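Local coordinates for protein enoyl-CoA hydratase (Bacillus halodurans, PDB 3LKE) that probably acts as an enoyl-CoA hydratase of the crotonase family, adding water to the double bond of enoyl-CoA thioesters, at residues Leu15-Leu28 and Ile53-Arg67. Sequence-based numbering, arbitrary orientation.
Sequences LYITLDYPEKKNGL and ILQSKHRAYFSSGPR
Tyr-16 to Leu-19 and Ile-53 to Ser-56 pair as parallel strands, and the loops that follow them meet in turn. Five hydrogen bonds alternate across the strands, starting with Ile-53 N to Leu-15 O at 2.7 Å. On one face the Tyr-16 ring lies alongside Ile-53, and the extended Gln-55 chain brings NE2 to Thr-18 OG1 (3.1 Å), which lies in the amide plane. On the other, Ile-17 runs beside Leu-54 and packs on helix 30-45, while Leu-19 CD1 sits over a face of Phe-62.

Beyond the strand ends a carboxylate gathers polar partners. Asp-20 OD1 takes a bond from His-58 NE2 (2.6 Å) on its anti side and well out of the carboxylate plane; OD2 makes a salt bridge to Lys-57 NZ (3.6 Å), which a water also spans, and a hydrogen bond with His-7 NE2.

Polar side chains then tie loop to loop. With CG anti to its carbonyl carbon (chi1 -72°), Asn-26 sends ND2 to Phe-62 O (2.9 Å) and receives Tyr-21 N at OD1; an alanine here would probably leave both backbone groups without these mates. Ser-63 OG donates to Asn-26 O.

Lys-25 CA makes a CH-pi contact over one face of Tyr-61 (3.8 Å to the ring centroid). Strands 14-19 and 51-56, joined through helix 30-45, form a right-handed beta-alpha-beta crossover with interlocked loops at the strands' C-terminal ends, as in the crotonase fold.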
# COMPACT_ATOMS: atom_id res chain seq x y z
N LEU A 15 1.49 -2.79 -30.41
CA LEU A 15 2.90 -3.03 -30.68
C LEU A 15 3.41 -4.23 -29.90
O LEU A 15 3.29 -4.29 -28.67
CB LEU A 15 3.73 -1.79 -30.31
CG LEU A 15 5.15 -1.57 -30.86
CD1 LEU A 15 6.18 -1.32 -29.75
CD2 LEU A 15 5.63 -2.68 -31.80
N TYR A 16 3.98 -5.19 -30.62
CA TYR A 16 4.56 -6.39 -30.03
C TYR A 16 6.08 -6.27 -30.01
O TYR A 16 6.71 -6.11 -31.06
CB TYR A 16 4.14 -7.64 -30.80
CG TYR A 16 2.66 -7.95 -30.67
CD1 TYR A 16 1.73 -7.31 -31.48
CD2 TYR A 16 2.20 -8.86 -29.73
CE1 TYR A 16 0.38 -7.57 -31.37
CE2 TYR A 16 0.85 -9.14 -29.61
CZ TYR A 16 -0.05 -8.49 -30.44
OH TYR A 16 -1.40 -8.76 -30.32
N ILE A 17 6.65 -6.31 -28.81
CA ILE A 17 8.10 -6.22 -28.63
C ILE A 17 8.58 -7.60 -28.21
O ILE A 17 8.18 -8.11 -27.17
CB ILE A 17 8.49 -5.17 -27.54
CG1 ILE A 17 8.02 -3.77 -27.96
CG2 ILE A 17 9.99 -5.19 -27.30
CD1 ILE A 17 8.37 -2.66 -26.96
N THR A 18 9.41 -8.22 -29.06
CA THR A 18 9.81 -9.61 -28.85
C THR A 18 11.30 -9.74 -28.59
O THR A 18 12.13 -9.30 -29.40
CB THR A 18 9.45 -10.47 -30.09
OG1 THR A 18 8.05 -10.33 -30.36
CG2 THR A 18 9.76 -11.94 -29.84
N LEU A 19 11.64 -10.35 -27.46
CA LEU A 19 13.03 -10.59 -27.12
C LEU A 19 13.51 -11.82 -27.88
O LEU A 19 12.85 -12.86 -27.86
CB LEU A 19 13.20 -10.83 -25.62
CG LEU A 19 12.59 -9.78 -24.69
CD1 LEU A 19 12.84 -10.17 -23.24
CD2 LEU A 19 13.16 -8.41 -24.98
N ASP A 20 14.66 -11.69 -28.52
CA ASP A 20 15.20 -12.75 -29.37
C ASP A 20 16.73 -12.75 -29.27
O ASP A 20 17.42 -12.23 -30.15
CB ASP A 20 14.74 -12.51 -30.81
CG ASP A 20 15.04 -13.68 -31.73
OD1 ASP A 20 15.57 -14.70 -31.23
OD2 ASP A 20 14.75 -13.58 -32.94
N TYR A 21 17.24 -13.32 -28.19
CA TYR A 21 18.67 -13.28 -27.88
C TYR A 21 19.08 -14.65 -27.38
O TYR A 21 19.48 -14.79 -26.23
CB TYR A 21 18.92 -12.23 -26.80
CG TYR A 21 20.35 -11.76 -26.61
CD1 TYR A 21 21.40 -12.25 -27.37
CD2 TYR A 21 20.65 -10.80 -25.64
CE1 TYR A 21 22.70 -11.80 -27.18
CE2 TYR A 21 21.94 -10.34 -25.44
CZ TYR A 21 22.97 -10.84 -26.22
OH TYR A 21 24.26 -10.38 -26.01
N PRO A 22 18.99 -15.68 -28.24
CA PRO A 22 19.12 -17.06 -27.76
C PRO A 22 20.49 -17.36 -27.16
O PRO A 22 20.59 -18.17 -26.25
CB PRO A 22 18.92 -17.91 -29.02
CG PRO A 22 18.42 -16.99 -30.07
CD PRO A 22 18.77 -15.58 -29.69
N GLU A 23 21.53 -16.74 -27.69
CA GLU A 23 22.88 -16.97 -27.19
C GLU A 23 22.92 -16.80 -25.68
O GLU A 23 23.46 -17.64 -24.96
CB GLU A 23 23.87 -15.99 -27.82
CG GLU A 23 25.24 -16.05 -27.18
CD GLU A 23 26.19 -14.99 -27.70
OE1 GLU A 23 25.73 -14.05 -28.40
OE2 GLU A 23 27.40 -15.09 -27.41
N LYS A 24 22.32 -15.71 -25.20
CA LYS A 24 22.31 -15.40 -23.77
C LYS A 24 20.97 -15.70 -23.09
O LYS A 24 20.70 -15.21 -21.99
CB LYS A 24 22.70 -13.94 -23.57
CG LYS A 24 24.17 -13.63 -23.85
CD LYS A 24 24.55 -12.25 -23.31
CE LYS A 24 26.05 -11.96 -23.52
NZ LYS A 24 26.49 -10.65 -22.92
N LYS A 25 20.13 -16.52 -23.73
CA LYS A 25 18.81 -16.83 -23.19
C LYS A 25 18.06 -15.56 -22.79
O LYS A 25 17.49 -15.47 -21.69
CB LYS A 25 18.90 -17.79 -21.99
CG LYS A 25 19.65 -19.12 -22.25
CD LYS A 25 19.07 -19.90 -23.41
CE LYS A 25 19.58 -21.35 -23.43
NZ LYS A 25 20.98 -21.43 -22.92
N ASN A 26 18.05 -14.58 -23.69
CA ASN A 26 17.35 -13.31 -23.47
C ASN A 26 17.88 -12.55 -22.25
O ASN A 26 17.14 -11.81 -21.59
CB ASN A 26 15.83 -13.54 -23.37
CG ASN A 26 15.20 -13.87 -24.72
OD1 ASN A 26 15.87 -13.81 -25.77
ND2 ASN A 26 13.93 -14.25 -24.70
N GLY A 27 19.17 -12.73 -21.98
CA GLY A 27 19.82 -12.05 -20.87
C GLY A 27 19.93 -10.56 -21.13
O GLY A 27 19.84 -10.11 -22.28
N LEU A 28 20.11 -9.79 -20.06
CA LEU A 28 20.13 -8.35 -20.16
C LEU A 28 21.56 -7.82 -20.18
O LEU A 28 22.29 -7.96 -19.21
CB LEU A 28 19.35 -7.72 -19.00
CG LEU A 28 17.96 -8.31 -18.76
CD1 LEU A 28 17.27 -7.59 -17.59
CD2 LEU A 28 17.12 -8.20 -20.00
N ILE A 53 2.87 -4.91 -26.05
CA ILE A 53 3.00 -6.26 -25.51
C ILE A 53 4.47 -6.68 -25.53
O ILE A 53 5.11 -6.63 -26.58
CB ILE A 53 2.21 -7.28 -26.38
CG1 ILE A 53 0.73 -6.89 -26.44
CG2 ILE A 53 2.38 -8.69 -25.83
CD1 ILE A 53 0.04 -6.97 -25.10
N LEU A 54 5.01 -7.09 -24.38
CA LEU A 54 6.40 -7.56 -24.31
C LEU A 54 6.39 -9.07 -24.16
O LEU A 54 5.64 -9.61 -23.35
CB LEU A 54 7.13 -6.90 -23.13
CG LEU A 54 7.33 -5.39 -23.29
CD1 LEU A 54 6.62 -4.67 -22.15
CD2 LEU A 54 8.79 -5.03 -23.32
N GLN A 55 7.20 -9.75 -24.98
CA GLN A 55 7.16 -11.21 -25.01
C GLN A 55 8.51 -11.78 -25.45
O GLN A 55 9.40 -11.04 -25.83
CB GLN A 55 6.06 -11.68 -25.97
CG GLN A 55 6.26 -11.22 -27.40
CD GLN A 55 5.06 -11.57 -28.30
OE1 GLN A 55 4.03 -12.05 -27.82
NE2 GLN A 55 5.21 -11.35 -29.59
N SER A 56 8.62 -13.11 -25.39
CA SER A 56 9.82 -13.82 -25.81
C SER A 56 9.44 -14.76 -26.94
O SER A 56 8.37 -15.38 -26.90
CB SER A 56 10.39 -14.66 -24.66
OG SER A 56 11.45 -15.49 -25.13
N LYS A 57 10.31 -14.88 -27.92
CA LYS A 57 10.07 -15.76 -29.06
C LYS A 57 10.52 -17.18 -28.77
O LYS A 57 10.34 -18.09 -29.59
CB LYS A 57 10.78 -15.25 -30.31
CG LYS A 57 10.47 -16.07 -31.55
CD LYS A 57 11.53 -15.92 -32.63
CE LYS A 57 11.59 -14.50 -33.16
NZ LYS A 57 11.74 -14.54 -34.64
N HIS A 58 11.13 -17.39 -27.61
CA HIS A 58 11.72 -18.68 -27.30
C HIS A 58 10.98 -19.42 -26.20
O HIS A 58 10.78 -18.92 -25.09
CB HIS A 58 13.21 -18.54 -26.98
CG HIS A 58 13.99 -17.89 -28.08
ND1 HIS A 58 14.33 -18.56 -29.24
CD2 HIS A 58 14.45 -16.63 -28.23
CE1 HIS A 58 14.99 -17.74 -30.04
NE2 HIS A 58 15.08 -16.57 -29.45
N ARG A 59 10.55 -20.63 -26.55
CA ARG A 59 9.71 -21.45 -25.69
C ARG A 59 10.29 -21.64 -24.29
O ARG A 59 9.57 -21.55 -23.30
CB ARG A 59 9.47 -22.81 -26.37
CG ARG A 59 8.58 -23.77 -25.60
CD ARG A 59 8.16 -24.95 -26.47
NE ARG A 59 7.48 -24.51 -27.68
CZ ARG A 59 7.98 -24.60 -28.91
NH1 ARG A 59 9.18 -25.13 -29.11
NH2 ARG A 59 7.28 -24.16 -29.94
N ALA A 60 11.60 -21.89 -24.21
CA ALA A 60 12.20 -22.33 -22.95
C ALA A 60 12.30 -21.25 -21.87
O ALA A 60 12.32 -21.57 -20.68
CB ALA A 60 13.58 -22.94 -23.20
N TYR A 61 12.36 -19.98 -22.26
CA TYR A 61 12.64 -18.94 -21.27
C TYR A 61 12.01 -17.61 -21.66
O TYR A 61 11.88 -17.29 -22.83
CB TYR A 61 14.16 -18.75 -21.15
CG TYR A 61 14.86 -18.71 -22.49
CD1 TYR A 61 14.99 -17.52 -23.21
CD2 TYR A 61 15.38 -19.87 -23.05
CE1 TYR A 61 15.63 -17.48 -24.44
CE2 TYR A 61 16.02 -19.85 -24.28
CZ TYR A 61 16.14 -18.65 -24.97
OH TYR A 61 16.77 -18.65 -26.20
N PHE A 62 11.62 -16.83 -20.66
CA PHE A 62 11.29 -15.45 -20.95
C PHE A 62 12.56 -14.62 -20.96
O PHE A 62 12.89 -13.98 -21.96
CB PHE A 62 10.33 -14.85 -19.92
CG PHE A 62 10.05 -13.40 -20.17
CD1 PHE A 62 9.21 -13.01 -21.18
CD2 PHE A 62 10.66 -12.41 -19.40
CE1 PHE A 62 8.96 -11.68 -21.44
CE2 PHE A 62 10.42 -11.08 -19.64
CZ PHE A 62 9.57 -10.71 -20.67
N SER A 63 13.26 -14.60 -19.83
CA SER A 63 14.56 -13.93 -19.74
C SER A 63 15.38 -14.43 -18.57
O SER A 63 14.90 -14.49 -17.42
CB SER A 63 14.41 -12.40 -19.65
OG SER A 63 15.67 -11.79 -19.41
N SER A 64 16.62 -14.78 -18.84
CA SER A 64 17.53 -15.24 -17.81
C SER A 64 18.05 -14.09 -16.94
O SER A 64 18.74 -14.33 -15.94
CB SER A 64 18.70 -16.01 -18.43
OG SER A 64 19.43 -15.18 -19.31
N GLY A 65 17.72 -12.86 -17.30
CA GLY A 65 18.14 -11.70 -16.53
C GLY A 65 19.60 -11.39 -16.82
O GLY A 65 20.18 -11.97 -17.73
N PRO A 66 20.20 -10.47 -16.05
CA PRO A 66 21.63 -10.19 -16.23
C PRO A 66 22.44 -11.46 -15.97
O PRO A 66 22.27 -12.08 -14.92
CB PRO A 66 21.92 -9.14 -15.15
CG PRO A 66 20.59 -8.54 -14.81
CD PRO A 66 19.60 -9.66 -14.98
N ARG A 67 23.30 -11.84 -16.91
CA ARG A 67 24.04 -13.09 -16.80
C ARG A 67 25.13 -13.02 -15.74
O ARG A 67 25.84 -12.02 -15.65
CB ARG A 67 24.68 -13.46 -18.15
CG ARG A 67 23.69 -13.76 -19.26
CD ARG A 67 24.10 -15.02 -20.01
NE ARG A 67 23.92 -16.20 -19.16
CZ ARG A 67 22.88 -17.03 -19.25
NH1 ARG A 67 21.94 -16.83 -20.16
NH2 ARG A 67 22.79 -18.07 -18.43
O HOH W 1 14.59 -14.81 -35.47